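Local coordinates for protein particle-associated glycoside hydrolase (Acinetobacter phage Fri1, PDB 6C72) that probably hydrolyses the capsular polysaccharide of Acinetobacter baumannii, as a trimeric phage tailspike that degrades the host capsule during virus entry, at residues A231-Y245 with F259-A273. Numbering follows the deposited sequence.
With ZN (zinc ion), chain M.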
loop_
_atom_site.group_PDB
_atom_site.type_symbol
_atom_site.label_atom_id
_atom_site.label_comp_id
_atom_site.label_asym_id
_atom_site.label_seq_id
_atom_site.Cartn_x
_atom_site.Cartn_y
_atom_site.Cartn_z
ATOM N N ALA A 231 -0.053 20.888 -1.786
ATOM C CA ALA A 231 -0.957 21.623 -2.664
ATOM C C ALA A 231 -2.275 20.876 -2.799
ATOM O O ALA A 231 -2.289 19.648 -2.968
ATOM C CB ALA A 231 -0.348 21.851 -4.054
ATOM N N LYS A 232 -3.378 21.625 -2.708
ATOM C CA LYS A 232 -4.725 21.080 -2.847
ATOM C C LYS A 232 -5.586 22.024 -3.674
ATOM O O LYS A 232 -5.549 23.242 -3.474
ATOM C CB LYS A 232 -5.379 20.858 -1.481
ATOM C CG LYS A 232 -4.711 19.775 -0.685
ATOM C CD LYS A 232 -5.176 19.750 0.756
ATOM C CE LYS A 232 -4.499 18.607 1.523
ATOM N NZ LYS A 232 -5.371 18.098 2.632
ATOM N N TRP A 233 -6.364 21.454 -4.599
ATOM C CA TRP A 233 -7.274 22.225 -5.455
ATOM C C TRP A 233 -6.527 23.364 -6.162
ATOM O O TRP A 233 -6.882 24.541 -6.060
ATOM C CB TRP A 233 -8.458 22.754 -4.654
ATOM C CG TRP A 233 -9.272 21.676 -4.060
ATOM C CD1 TRP A 233 -9.296 21.296 -2.747
ATOM C CD2 TRP A 233 -10.211 20.830 -4.739
ATOM N NE1 TRP A 233 -10.185 20.262 -2.565
ATOM C CE2 TRP A 233 -10.760 19.954 -3.771
ATOM C CE3 TRP A 233 -10.632 20.720 -6.069
ATOM C CZ2 TRP A 233 -11.710 18.984 -4.093
ATOM C CZ3 TRP A 233 -11.576 19.756 -6.388
ATOM C CH2 TRP A 233 -12.107 18.903 -5.401
ATOM N N VAL A 234 -5.454 22.998 -6.861
ATOM C CA VAL A 234 -4.665 23.932 -7.651
ATOM C C VAL A 234 -4.612 23.433 -9.086
ATOM O O VAL A 234 -4.282 22.269 -9.332
ATOM C CB VAL A 234 -3.243 24.102 -7.083
ATOM C CG1 VAL A 234 -2.347 24.746 -8.121
ATOM C CG2 VAL A 234 -3.290 24.957 -5.831
ATOM N N ASP A 235 -4.921 24.316 -10.027
ATOM C CA ASP A 235 -4.727 24.065 -11.444
ATOM C C ASP A 235 -3.556 24.906 -11.932
ATOM O O ASP A 235 -3.252 25.959 -11.362
ATOM C CB ASP A 235 -5.990 24.401 -12.247
ATOM C CG ASP A 235 -7.182 23.505 -11.889
ATOM O OD1 ASP A 235 -7.047 22.607 -11.027
ATOM O OD2 ASP A 235 -8.261 23.692 -12.488
ATOM N N THR A 236 -2.856 24.408 -12.945
ATOM C CA THR A 236 -1.803 25.168 -13.607
ATOM C C THR A 236 -1.996 25.066 -15.112
ATOM O O THR A 236 -2.273 23.984 -15.636
ATOM C CB THR A 236 -0.386 24.678 -13.217
ATOM O OG1 THR A 236 -0.235 23.298 -13.569
ATOM C CG2 THR A 236 -0.129 24.850 -11.725
ATOM N N SER A 237 -1.827 26.185 -15.816
ATOM C CA SER A 237 -2.095 26.192 -17.244
ATOM C C SER A 237 -1.251 27.249 -17.933
ATOM O O SER A 237 -1.137 28.373 -17.446
ATOM C CB SER A 237 -3.577 26.454 -17.527
ATOM O OG SER A 237 -3.776 26.733 -18.899
ATOM N N GLY A 238 -0.667 26.877 -19.067
ATOM C CA GLY A 238 -0.038 27.824 -19.962
ATOM C C GLY A 238 1.424 28.122 -19.706
ATOM O O GLY A 238 1.952 29.073 -20.300
ATOM N N PHE A 239 2.104 27.346 -18.865
ATOM C CA PHE A 239 3.477 27.686 -18.512
ATOM C C PHE A 239 4.463 27.267 -19.601
ATOM O O PHE A 239 4.246 26.305 -20.340
ATOM C CB PHE A 239 3.844 27.087 -17.150
ATOM C CG PHE A 239 3.193 27.818 -16.015
ATOM C CD1 PHE A 239 3.798 28.943 -15.461
ATOM C CD2 PHE A 239 1.916 27.470 -15.588
ATOM C CE1 PHE A 239 3.166 29.666 -14.450
ATOM C CE2 PHE A 239 1.285 28.180 -14.574
ATOM C CZ PHE A 239 1.909 29.275 -14.003
ATOM N N ARG A 240 5.543 28.042 -19.710
ATOM C CA ARG A 240 6.514 27.845 -20.779
ATOM C C ARG A 240 7.298 26.554 -20.588
ATOM O O ARG A 240 7.703 25.924 -21.570
ATOM C CB ARG A 240 7.449 29.056 -20.839
ATOM C CG ARG A 240 8.516 29.013 -21.929
ATOM C CD ARG A 240 9.323 30.305 -21.992
ATOM N NE ARG A 240 9.758 30.771 -20.671
ATOM C CZ ARG A 240 10.899 30.415 -20.072
ATOM N NH1 ARG A 240 11.742 29.576 -20.665
ATOM N NH2 ARG A 240 11.200 30.904 -18.874
ATOM N N LEU A 241 7.528 26.147 -19.344
ATOM C CA LEU A 241 8.223 24.893 -19.079
ATOM C C LEU A 241 7.257 23.907 -18.432
ATOM O O LEU A 241 6.705 23.043 -19.117
ATOM C CB LEU A 241 9.455 25.127 -18.196
ATOM C CG LEU A 241 10.479 26.079 -18.818
ATOM C CD1 LEU A 241 11.655 26.300 -17.890
ATOM C CD2 LEU A 241 10.969 25.568 -20.164
ATOM N N GLU A 242 7.010 24.057 -17.130
ATOM C CA GLU A 242 6.145 23.144 -16.395
ATOM C C GLU A 242 5.240 23.916 -15.444
ATOM O O GLU A 242 5.627 24.945 -14.883
ATOM C CB GLU A 242 6.948 22.113 -15.583
ATOM C CG GLU A 242 7.529 20.975 -16.403
ATOM C CD GLU A 242 8.903 21.308 -16.955
ATOM O OE1 GLU A 242 9.607 22.153 -16.351
ATOM O OE2 GLU A 242 9.279 20.723 -17.994
ATOM N N GLY A 243 4.038 23.385 -15.240
ATOM C CA GLY A 243 3.208 23.903 -14.170
ATOM C C GLY A 243 3.791 23.620 -12.797
ATOM O O GLY A 243 3.685 24.445 -11.886
ATOM N N LEU A 244 4.429 22.461 -12.637
ATOM C CA LEU A 244 5.065 22.040 -11.396
ATOM C C LEU A 244 6.440 21.476 -11.725
ATOM O O LEU A 244 6.577 20.683 -12.663
ATOM C CB LEU A 244 4.215 20.984 -10.676
ATOM C CG LEU A 244 4.845 20.217 -9.508
ATOM C CD1 LEU A 244 5.150 21.110 -8.314
ATOM C CD2 LEU A 244 3.978 19.020 -9.106
ATOM N N TYR A 245 7.451 21.890 -10.965
ATOM C CA TYR A 245 8.835 21.489 -11.189
ATOM C C TYR A 245 9.502 21.322 -9.831
ATOM O O TYR A 245 9.535 22.265 -9.033
ATOM C CB TYR A 245 9.561 22.528 -12.041
ATOM C CG TYR A 245 10.999 22.217 -12.399
ATOM C CD1 TYR A 245 11.311 21.537 -13.564
ATOM C CD2 TYR A 245 12.047 22.649 -11.592
ATOM C CE1 TYR A 245 12.617 21.270 -13.916
ATOM C CE2 TYR A 245 13.367 22.387 -11.929
ATOM C CZ TYR A 245 13.645 21.694 -13.096
ATOM O OH TYR A 245 14.956 21.434 -13.445
ATOM N N PHE A 259 0.222 16.218 -3.188
ATOM C CA PHE A 259 -0.670 16.931 -4.093
ATOM C C PHE A 259 -1.980 16.166 -4.200
ATOM O O PHE A 259 -1.977 14.953 -4.438
ATOM C CB PHE A 259 -0.043 17.096 -5.484
ATOM C CG PHE A 259 1.317 17.736 -5.457
ATOM C CD1 PHE A 259 2.460 16.964 -5.239
ATOM C CD2 PHE A 259 1.452 19.103 -5.637
ATOM C CE1 PHE A 259 3.721 17.544 -5.206
ATOM C CE2 PHE A 259 2.715 19.702 -5.608
ATOM C CZ PHE A 259 3.863 18.912 -5.388
ATOM N N GLU A 260 -3.092 16.873 -4.014
ATOM C CA GLU A 260 -4.405 16.257 -4.135
ATOM C C GLU A 260 -5.355 17.199 -4.855
ATOM O O GLU A 260 -5.327 18.405 -4.619
ATOM C CB GLU A 260 -4.989 15.890 -2.773
ATOM C CG GLU A 260 -6.237 15.044 -2.888
ATOM C CD GLU A 260 -6.767 14.631 -1.541
ATOM O OE1 GLU A 260 -6.008 14.762 -0.551
ATOM O OE2 GLU A 260 -7.935 14.190 -1.469
ATOM N N ASN A 261 -6.189 16.649 -5.732
ATOM C CA ASN A 261 -7.214 17.434 -6.420
ATOM C C ASN A 261 -6.594 18.570 -7.226
ATOM O O ASN A 261 -7.123 19.677 -7.267
ATOM C CB ASN A 261 -8.250 17.977 -5.434
ATOM C CG ASN A 261 -8.996 16.870 -4.710
ATOM O OD1 ASN A 261 -9.581 15.992 -5.341
ATOM N ND2 ASN A 261 -8.959 16.896 -3.380
ATOM N N CYS A 262 -5.434 18.315 -7.820
ATOM C CA CYS A 262 -4.736 19.307 -8.625
ATOM C C CYS A 262 -4.808 18.921 -10.095
ATOM O O CYS A 262 -4.848 17.743 -10.439
ATOM C CB CYS A 262 -3.267 19.450 -8.191
ATOM S SG CYS A 262 -3.048 20.176 -6.532
ATOM N N ASN A 263 -4.821 19.916 -10.966
ATOM C CA ASN A 263 -4.879 19.680 -12.403
ATOM C C ASN A 263 -3.720 20.405 -13.053
ATOM O O ASN A 263 -3.730 21.638 -13.165
ATOM C CB ASN A 263 -6.208 20.140 -12.993
ATOM C CG ASN A 263 -7.377 19.407 -12.386
ATOM O OD1 ASN A 263 -7.524 18.210 -12.593
ATOM N ND2 ASN A 263 -8.221 20.117 -11.642
ATOM N N PHE A 264 -2.722 19.647 -13.476
ATOM C CA PHE A 264 -1.564 20.220 -14.152
ATOM C C PHE A 264 -1.840 20.143 -15.651
ATOM O O PHE A 264 -1.731 19.082 -16.271
ATOM C CB PHE A 264 -0.300 19.494 -13.709
ATOM C CG PHE A 264 -0.154 19.441 -12.203
ATOM C CD1 PHE A 264 0.298 20.542 -11.501
ATOM C CD2 PHE A 264 -0.513 18.313 -11.489
ATOM C CE1 PHE A 264 0.422 20.513 -10.123
ATOM C CE2 PHE A 264 -0.388 18.281 -10.104
ATOM C CZ PHE A 264 0.091 19.381 -9.425
ATOM N N LEU A 265 -2.241 21.276 -16.231
ATOM C CA LEU A 265 -2.749 21.275 -17.595
ATOM C C LEU A 265 -1.655 21.686 -18.567
ATOM O O LEU A 265 -0.475 21.420 -18.315
ATOM C CB LEU A 265 -3.964 22.196 -17.719
ATOM C CG LEU A 265 -5.075 21.966 -16.693
ATOM C CD1 LEU A 265 -6.219 22.982 -16.889
ATOM C CD2 LEU A 265 -5.614 20.543 -16.752
ATOM N N ASP A 266 -2.038 22.361 -19.651
ATOM C CA ASP A 266 -1.128 22.568 -20.764
ATOM C C ASP A 266 0.107 23.341 -20.327
ATOM O O ASP A 266 0.025 24.313 -19.567
ATOM C CB ASP A 266 -1.826 23.319 -21.897
ATOM C CG ASP A 266 -2.346 24.681 -21.456
ATOM O OD1 ASP A 266 -3.293 24.721 -20.640
ATOM O OD2 ASP A 266 -1.787 25.718 -21.893
ATOM N N ALA A 267 1.257 22.877 -20.803
ATOM C CA ALA A 267 2.529 23.554 -20.633
ATOM C C ALA A 267 3.374 23.231 -21.855
ATOM O O ALA A 267 3.199 22.182 -22.481
ATOM C CB ALA A 267 3.229 23.130 -19.339
ATOM N N ARG A 268 4.285 24.144 -22.201
ATOM C CA ARG A 268 5.026 24.020 -23.452
ATOM C C ARG A 268 6.161 23.011 -23.387
ATOM O O ARG A 268 6.714 22.668 -24.443
ATOM C CB ARG A 268 5.589 25.373 -23.884
ATOM C CG ARG A 268 4.551 26.498 -23.968
ATOM C CD ARG A 268 3.387 26.149 -24.885
ATOM N NE ARG A 268 3.814 25.822 -26.244
ATOM C CZ ARG A 268 4.122 26.739 -27.156
ATOM N NH1 ARG A 268 4.064 28.026 -26.842
ATOM N NH2 ARG A 268 4.492 26.383 -28.378
ATOM N N ARG A 269 6.524 22.530 -22.195
ATOM C CA ARG A 269 7.496 21.447 -22.105
ATOM C C ARG A 269 6.817 20.196 -21.552
ATOM O O ARG A 269 6.514 19.283 -22.318
ATOM C CB ARG A 269 8.712 21.855 -21.261
ATOM C CG ARG A 269 9.899 20.891 -21.420
ATOM C CD ARG A 269 11.228 21.487 -20.962
ATOM N NE ARG A 269 11.286 21.681 -19.513
ATOM C CZ ARG A 269 12.298 22.257 -18.866
ATOM N NH1 ARG A 269 13.370 22.701 -19.530
ATOM N NH2 ARG A 269 12.239 22.390 -17.546
ATOM N N ASN A 270 6.578 20.142 -20.241
ATOM C CA ASN A 270 5.821 19.076 -19.600
ATOM C C ASN A 270 4.759 19.690 -18.705
ATOM O O ASN A 270 4.932 20.803 -18.206
ATOM C CB ASN A 270 6.729 18.166 -18.745
ATOM C CG ASN A 270 8.007 17.781 -19.459
ATOM O OD1 ASN A 270 7.985 16.974 -20.385
ATOM N ND2 ASN A 270 9.118 18.374 -19.056
ATOM N N THR A 271 3.662 18.970 -18.481
ATOM C CA THR A 271 2.692 19.473 -17.515
ATOM C C THR A 271 3.325 19.582 -16.138
ATOM O O THR A 271 2.980 20.475 -15.359
ATOM C CB THR A 271 1.446 18.588 -17.442
ATOM O OG1 THR A 271 1.793 17.299 -16.923
ATOM C CG2 THR A 271 0.762 18.453 -18.801
ATOM N N ALA A 272 4.228 18.664 -15.811
ATOM C CA ALA A 272 4.893 18.643 -14.518
ATOM C C ALA A 272 6.168 17.816 -14.640
ATOM O O ALA A 272 6.245 16.902 -15.466
ATOM C CB ALA A 272 3.985 18.061 -13.428
ATOM N N ALA A 273 7.157 18.126 -13.800
ATOM C CA ALA A 273 8.417 17.401 -13.851
ATOM C C ALA A 273 8.951 17.193 -12.446
ATOM O O ALA A 273 8.928 18.114 -11.622
ATOM C CB ALA A 273 9.462 18.130 -14.706
HETATM ZN ZN ZN M . -8.297 12.908 0.505
HETATM O O HOH W 1 -6.799 16.270 1.682
HETATM O O HOH W 2 -8.218 22.503 -8.770
HETATM O O HOH W 3 0.687 22.225 -15.963
HETATM O O HOH W 4 1.080 24.666 -17.101
HETATM O O HOH W 5 -9.586 11.404 -0.360
#
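Leu244 meets the ring of Phe259 from the opposite direction: its CD2 lies over one face, 4.0 Å from the ring centroid, while its CB packs against CE1 of Phe264 and the methyl of Ala272. This is the tightly packed, apolar side of the contact. Ala231 and Val234 close it around Cys262 SG, and Phe282, on strand 280-283 of the next coil, stacks on the Phe259 ring. Thr236 OG1 reaches the edge of the Phe264 ring (3.5 Å to CD1) and bonds a water.

The strands of one coil lie over those of the next in parallel register, from Ala231 beside Phe259 to Tyr245 beside Ala273, as in a right-handed beta-helix, the fold common among phage tailspike depolymerases. Corners are aligned as well: at one, the amide of Asn261 lies stacked over the Trp233 indole, planes 13° apart, with CB above the six-membered ring and OD1 bonded to Asn284 and to Ser228 of a neighbouring subunit.

Away from this core the contact is polar. Arg269 grips Glu242 side-on, Arg269 NE to Glu242 OE2 at 2.7 Å and Arg269 NH2 to Glu242 OE1 at 2.9 Å. Leu241 CD2 lies over one face of the guanidinium. The bend of Glu242 at chi2 (88°) brings the carboxylate there, and OE2 accepts two bonds, from Arg269 NE on the syn side and Asn270 ND2 on the anti side. Asn263 ND2 donates to Asp235 OD1 (2.8 Å) from above the carboxylate plane, while Asn263 OD1 is hydrogen-bonded to Thr286 OG1. On the solvent side, the exposed Lys232 touches Glu260 loosely, a water linking NZ to OE1, which also bonds Tyr258 OH; Glu260 OE2 binds a zinc ion at 2.4 Å and accepts a hydrogen bond from Asn256 of a neighbouring subunit.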